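PDB 2HQ4: PH1570-like domain-containing protein from Pyrococcus horikoshii, which is of unknown function, a small archaeal protein of the Ph1570 family built from an antiparallel sheet and several helices. Local coordinates for residues G22-D25 with V30-K33; M46-Y51 with Y55-V60. One frame throughout, in Å; residues are numbered along the deposited sequence.

Interaction 1: residues G22-D25 with V30-K33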
loop_
_atom_site.group_PDB
_atom_site.type_symbol
_atom_site.label_atom_id
_atom_site.label_comp_id
_atom_site.label_asym_id
_atom_site.label_seq_id
_atom_site.Cartn_x
_atom_site.Cartn_y
_atom_site.Cartn_z
ATOM N N GLY A 22 4.203 -2.602 7.243
ATOM C CA GLY A 22 3.811 -1.197 6.978
ATOM C C GLY A 22 4.911 -0.198 7.211
ATOM O O GLY A 22 6.053 -0.558 7.559
ATOM N N PHE A 23 4.586 1.084 7.037
ATOM C CA PHE A 23 5.512 2.134 7.455
ATOM C C PHE A 23 4.736 3.381 7.898
ATOM O O PHE A 23 3.599 3.594 7.466
ATOM C CB PHE A 23 6.598 2.421 6.373
ATOM C CG PHE A 23 6.090 3.168 5.133
ATOM C CD1 PHE A 23 5.830 2.487 3.955
ATOM C CD2 PHE A 23 5.955 4.575 5.156
ATOM C CE1 PHE A 23 5.378 3.196 2.782
ATOM C CE2 PHE A 23 5.493 5.270 4.055
ATOM C CZ PHE A 23 5.216 4.587 2.858
ATOM N N LYS A 24 5.360 4.161 8.783
ATOM C CA LYS A 24 4.803 5.392 9.303
ATOM C C LYS A 24 5.805 6.525 9.067
ATOM O O LYS A 24 6.903 6.507 9.630
ATOM C CB LYS A 24 4.563 5.277 10.806
ATOM C CG LYS A 24 3.950 6.538 11.434
ATOM C CD LYS A 24 3.762 6.379 12.962
ATOM C CE LYS A 24 3.025 7.615 13.515
ATOM N NZ LYS A 24 2.881 7.570 14.991
ATOM N N ASP A 25 5.399 7.514 8.284
ATOM C CA ASP A 25 6.276 8.645 8.010
ATOM C C ASP A 25 5.637 9.926 8.529
ATOM O O ASP A 25 4.625 10.393 7.969
ATOM C CB ASP A 25 6.532 8.750 6.520
ATOM C CG ASP A 25 7.647 9.713 6.214
ATOM O OD1 ASP A 25 7.492 10.904 6.574
ATOM O OD2 ASP A 25 8.645 9.294 5.600
ATOM N N VAL A 30 2.392 10.020 6.000
ATOM C CA VAL A 30 1.967 8.885 5.152
ATOM C C VAL A 30 2.091 7.649 6.039
ATOM O O VAL A 30 3.140 7.400 6.602
ATOM C CB VAL A 30 2.843 8.726 3.868
ATOM C CG1 VAL A 30 2.502 7.446 3.086
ATOM C CG2 VAL A 30 2.725 9.946 2.922
ATOM N N GLU A 31 0.999 6.907 6.187
ATOM C CA GLU A 31 0.965 5.720 7.032
ATOM C C GLU A 31 0.226 4.709 6.207
ATOM O O GLU A 31 -0.853 5.000 5.665
ATOM C CB GLU A 31 0.165 5.979 8.326
ATOM C CG GLU A 31 0.733 7.137 9.169
ATOM C CD GLU A 31 0.018 7.341 10.476
ATOM O OE1 GLU A 31 -0.964 6.620 10.730
ATOM O OE2 GLU A 31 0.452 8.237 11.241
ATOM N N VAL A 32 0.813 3.524 6.105
ATOM C CA VAL A 32 0.212 2.438 5.334
ATOM C C VAL A 32 0.557 1.088 5.992
ATOM O O VAL A 32 1.676 0.908 6.487
ATOM C CB VAL A 32 0.617 2.491 3.814
ATOM C CG1 VAL A 32 2.168 2.472 3.605
ATOM C CG2 VAL A 32 -0.117 1.357 2.977
ATOM N N LYS A 33 -0.413 0.183 6.031
ATOM C CA LYS A 33 -0.169 -1.206 6.438
ATOM C C LYS A 33 -0.858 -2.091 5.405
ATOM O O LYS A 33 -1.794 -1.657 4.744
ATOM C CB LYS A 33 -0.755 -1.461 7.840
ATOM C CG LYS A 33 -0.004 -0.786 9.021
ATOM C CD LYS A 33 -0.663 -0.982 10.416
ATOM C CE LYS A 33 -2.138 -0.584 10.466
ATOM N NZ LYS A 33 -2.821 -0.704 11.855
#

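Interaction 2: residues M46-Y51 with Y55-V60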
loop_
_atom_site.group_PDB
_atom_site.type_symbol
_atom_site.label_atom_id
_atom_site.label_comp_id
_atom_site.label_asym_id
_atom_site.label_seq_id
_atom_site.Cartn_x
_atom_site.Cartn_y
_atom_site.Cartn_z
ATOM N N MET A 46 7.091 3.164 -2.590
ATOM C CA MET A 46 6.517 4.392 -1.994
ATOM C C MET A 46 7.571 5.186 -1.208
ATOM O O MET A 46 7.577 6.418 -1.261
ATOM C CB MET A 46 5.342 4.017 -1.040
ATOM C CG MET A 46 4.070 3.409 -1.761
ATOM S SD MET A 46 2.858 2.681 -0.625
ATOM C CE MET A 46 2.239 4.206 0.132
ATOM N N ILE A 47 8.429 4.492 -0.452
ATOM C CA ILE A 47 9.504 5.122 0.346
ATOM C C ILE A 47 10.518 5.806 -0.569
ATOM O O ILE A 47 10.887 6.969 -0.364
ATOM C CB ILE A 47 10.205 4.058 1.276
ATOM C CG1 ILE A 47 9.276 3.676 2.419
ATOM C CG2 ILE A 47 11.515 4.607 1.856
ATOM C CD1 ILE A 47 9.619 2.262 3.154
ATOM N N TYR A 48 10.964 5.074 -1.593
ATOM C CA TYR A 48 11.830 5.625 -2.621
ATOM C C TYR A 48 11.262 6.914 -3.217
ATOM O O TYR A 48 11.964 7.949 -3.318
ATOM C CB TYR A 48 12.034 4.569 -3.701
ATOM C CG TYR A 48 13.014 4.935 -4.800
ATOM C CD1 TYR A 48 14.379 4.618 -4.692
ATOM C CD2 TYR A 48 12.569 5.555 -5.970
ATOM C CE1 TYR A 48 15.288 4.956 -5.740
ATOM C CE2 TYR A 48 13.463 5.900 -6.998
ATOM C CZ TYR A 48 14.806 5.584 -6.869
ATOM O OH TYR A 48 15.645 5.913 -7.912
ATOM N N GLU A 49 10.002 6.852 -3.626
ATOM C CA GLU A 49 9.364 8.004 -4.233
ATOM C C GLU A 49 9.264 9.181 -3.246
ATOM O O GLU A 49 9.478 10.322 -3.654
ATOM C CB GLU A 49 7.991 7.631 -4.808
ATOM C CG GLU A 49 7.218 8.834 -5.348
ATOM C CD GLU A 49 5.948 8.455 -6.073
ATOM O OE1 GLU A 49 5.808 7.278 -6.485
ATOM O OE2 GLU A 49 5.084 9.352 -6.261
ATOM N N LEU A 50 8.981 8.904 -1.969
ATOM C CA LEU A 50 8.881 9.941 -0.950
ATOM C C LEU A 50 10.209 10.715 -0.718
ATOM O O LEU A 50 10.190 11.936 -0.496
ATOM C CB LEU A 50 8.373 9.380 0.377
ATOM C CG LEU A 50 6.874 9.086 0.572
ATOM C CD1 LEU A 50 6.642 8.522 1.989
ATOM C CD2 LEU A 50 6.020 10.406 0.369
ATOM N N TYR A 51 11.334 9.996 -0.796
ATOM C CA TYR A 51 12.652 10.529 -0.429
ATOM C C TYR A 51 13.541 10.844 -1.629
ATOM O O TYR A 51 14.577 11.506 -1.483
ATOM C CB TYR A 51 13.349 9.602 0.616
ATOM C CG TYR A 51 12.728 9.831 1.964
ATOM C CD1 TYR A 51 13.142 10.909 2.759
ATOM C CD2 TYR A 51 11.607 9.092 2.382
ATOM C CE1 TYR A 51 12.527 11.188 3.991
ATOM C CE2 TYR A 51 10.961 9.361 3.622
ATOM C CZ TYR A 51 11.442 10.407 4.417
ATOM O OH TYR A 51 10.845 10.687 5.617
ATOM N N TYR A 55 17.146 12.912 -1.929
ATOM C CA TYR A 55 18.365 12.108 -2.181
ATOM C C TYR A 55 18.898 12.045 -3.619
ATOM O O TYR A 55 20.069 11.669 -3.844
ATOM C CB TYR A 55 18.148 10.669 -1.701
ATOM C CG TYR A 55 18.266 10.508 -0.191
ATOM C CD1 TYR A 55 19.475 10.132 0.407
ATOM C CD2 TYR A 55 17.180 10.760 0.623
ATOM C CE1 TYR A 55 19.580 10.028 1.802
ATOM C CE2 TYR A 55 17.248 10.610 1.985
ATOM C CZ TYR A 55 18.446 10.249 2.574
ATOM O OH TYR A 55 18.483 10.127 3.932
ATOM N N GLY A 56 18.065 12.345 -4.604
ATOM C CA GLY A 56 18.383 11.952 -5.986
ATOM C C GLY A 56 18.245 10.438 -6.169
ATOM O O GLY A 56 17.984 9.700 -5.197
ATOM N N ARG A 57 18.440 9.949 -7.395
ATOM C CA ARG A 57 18.022 8.565 -7.666
ATOM C C ARG A 57 19.074 7.450 -7.551
ATOM O O ARG A 57 18.739 6.231 -7.641
ATOM C CB ARG A 57 17.070 8.451 -8.865
ATOM C CG ARG A 57 17.612 8.497 -10.244
ATOM C CD ARG A 57 16.512 7.919 -11.134
ATOM N NE ARG A 57 15.215 8.599 -10.952
ATOM C CZ ARG A 57 14.039 7.975 -10.821
ATOM N NH1 ARG A 57 13.980 6.649 -10.821
ATOM N NH2 ARG A 57 12.915 8.672 -10.684
ATOM N N GLU A 58 20.309 7.883 -7.293
ATOM C CA GLU A 58 21.362 7.024 -6.745
ATOM C C GLU A 58 21.335 6.076 -5.548
ATOM O O GLU A 58 21.291 4.832 -5.685
ATOM C CB GLU A 58 22.739 7.363 -7.344
ATOM C CG GLU A 58 23.726 8.073 -6.375
ATOM C CD GLU A 58 24.842 7.146 -5.808
ATOM O OE1 GLU A 58 25.206 6.120 -6.458
ATOM O OE2 GLU A 58 25.388 7.472 -4.717
ATOM N N TYR A 59 21.291 6.678 -4.382
ATOM C CA TYR A 59 21.395 5.991 -3.116
ATOM C C TYR A 59 20.293 6.813 -2.436
ATOM O O TYR A 59 20.423 8.025 -2.191
ATOM C CB TYR A 59 22.744 6.181 -2.430
ATOM C CG TYR A 59 22.803 5.309 -1.206
ATOM C CD1 TYR A 59 23.101 3.959 -1.326
ATOM C CD2 TYR A 59 22.531 5.815 0.068
ATOM C CE1 TYR A 59 23.144 3.142 -0.231
ATOM C CE2 TYR A 59 22.582 4.973 1.195
ATOM C CZ TYR A 59 22.894 3.649 1.026
ATOM O OH TYR A 59 22.950 2.777 2.103
ATOM N N VAL A 60 19.186 6.128 -2.184
ATOM C CA VAL A 60 18.134 6.690 -1.358
ATOM C C VAL A 60 18.220 5.918 -0.066
ATOM O O VAL A 60 17.719 4.790 0.030
ATOM C CB VAL A 60 16.764 6.510 -2.007
ATOM C CG1 VAL A 60 15.674 7.095 -1.104
ATOM C CG2 VAL A 60 16.764 7.200 -3.362
#

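Interaction 1: residues G22-D25 with V30-K33
Phe23 and Val32 pair across two antiparallel strands and meet on the same side of the sheet. CG1 of Val32 sits over one face of the Phe23 ring, offset toward the rim, and lies 3.4 Å from Phe23 CE1. The Phe23 CG stands between the backbone N and the carbonyl carbon (chi1 73°), which swings the ring across toward the other strand. There CE2 of Phe23 also reaches CG1 of Val30, at 3.8 Å. With an alanine in place of Phe23, CG1 of Val30 and of Val32 would probably lose their aromatic partner and a gap would open beneath helix 40-55. On the other side of the sheet, Lys24 and Glu31 run alongside each other. Lys24 CE is 3.5 Å from Glu31 OE2, but NZ stays beyond salt-bridge distance. The other oxygen, Glu31 OE1, accepts a hydrogen bond from Leu2 N. Phe23 with Val32 and Asp25 with Val30 are antiparallel hydrogen-bonded pairs, each with two bonds; the shortest is Asp25 N to Val30 O, 2.8 Å. Leu43, Met46 and Ile47 pack on the Phe23 ring. Ile150 touches Val30, and Ile154 touches Val32. This is a beta hairpin within an antiparallel sheet, with helices 40-55 and 150-155 packed on the face that carries Phe23, Val30 and Val32.

Interaction 2: residues M46-Y51 with Y55-V60
Tyr48 reaches from helix 40-55 across to Arg57 and Val60 in the following loop. Its CG is anti to the backbone N (chi1 -175°), which carries the ring from CB out toward that loop. Along one side of the ring, CD1 and then CE1 of Tyr48 meet Val60 CG2, the closer approach being 3.6 Å from CE1. On the other side, Tyr48 CE2 lies over one face of the Arg57 guanidinium, 3.9 Å from NH1. The ring and guanidinium planes are 64° apart, so the groups do not stack flat. At the tip, Tyr48 OH donates to Arg57 O at 3.1 Å, in the carbonyl plane on a lone pair. The same OH lies 3.1 Å from Arg57 CB. Nearer the helix end, Val60 CG1 packs on Tyr51 CB at 3.8 Å. Tyr55 N donates to Tyr51 O at 3.0 Å, a helical bond of the last turn. Gly56 then leaves the helix with positive phi. Val60 is the N-cap residue of helix 61-70. Phe63 of that helix meets the Tyr48 ring edge-to-face, and Pro62 touches Tyr51 and Tyr55. The contact thus forms the corner between helices 40-55 and 61-70.

Interaction 1 is buried near the centre of the fold, its centre about 8 Å from the centre of the chain. Interaction 2 is further out, its centre about 17 Å from the same point. It is largely buried at Tyr48, Tyr51 and Val60 but reaches the surface at Arg57. The first pairs two strands by regular backbone bonds. The second joins a helix to the loop that follows it, mainly through side chains. Helix 40-55 connects them. Met46 CE of the helix lies 3.9 Å from Val32 CG1. Further along the same helix, Tyr51 OH and Asp25 OD2 are 2.6 Å apart, a probable hydrogen bond linking the helix to strand 22-25.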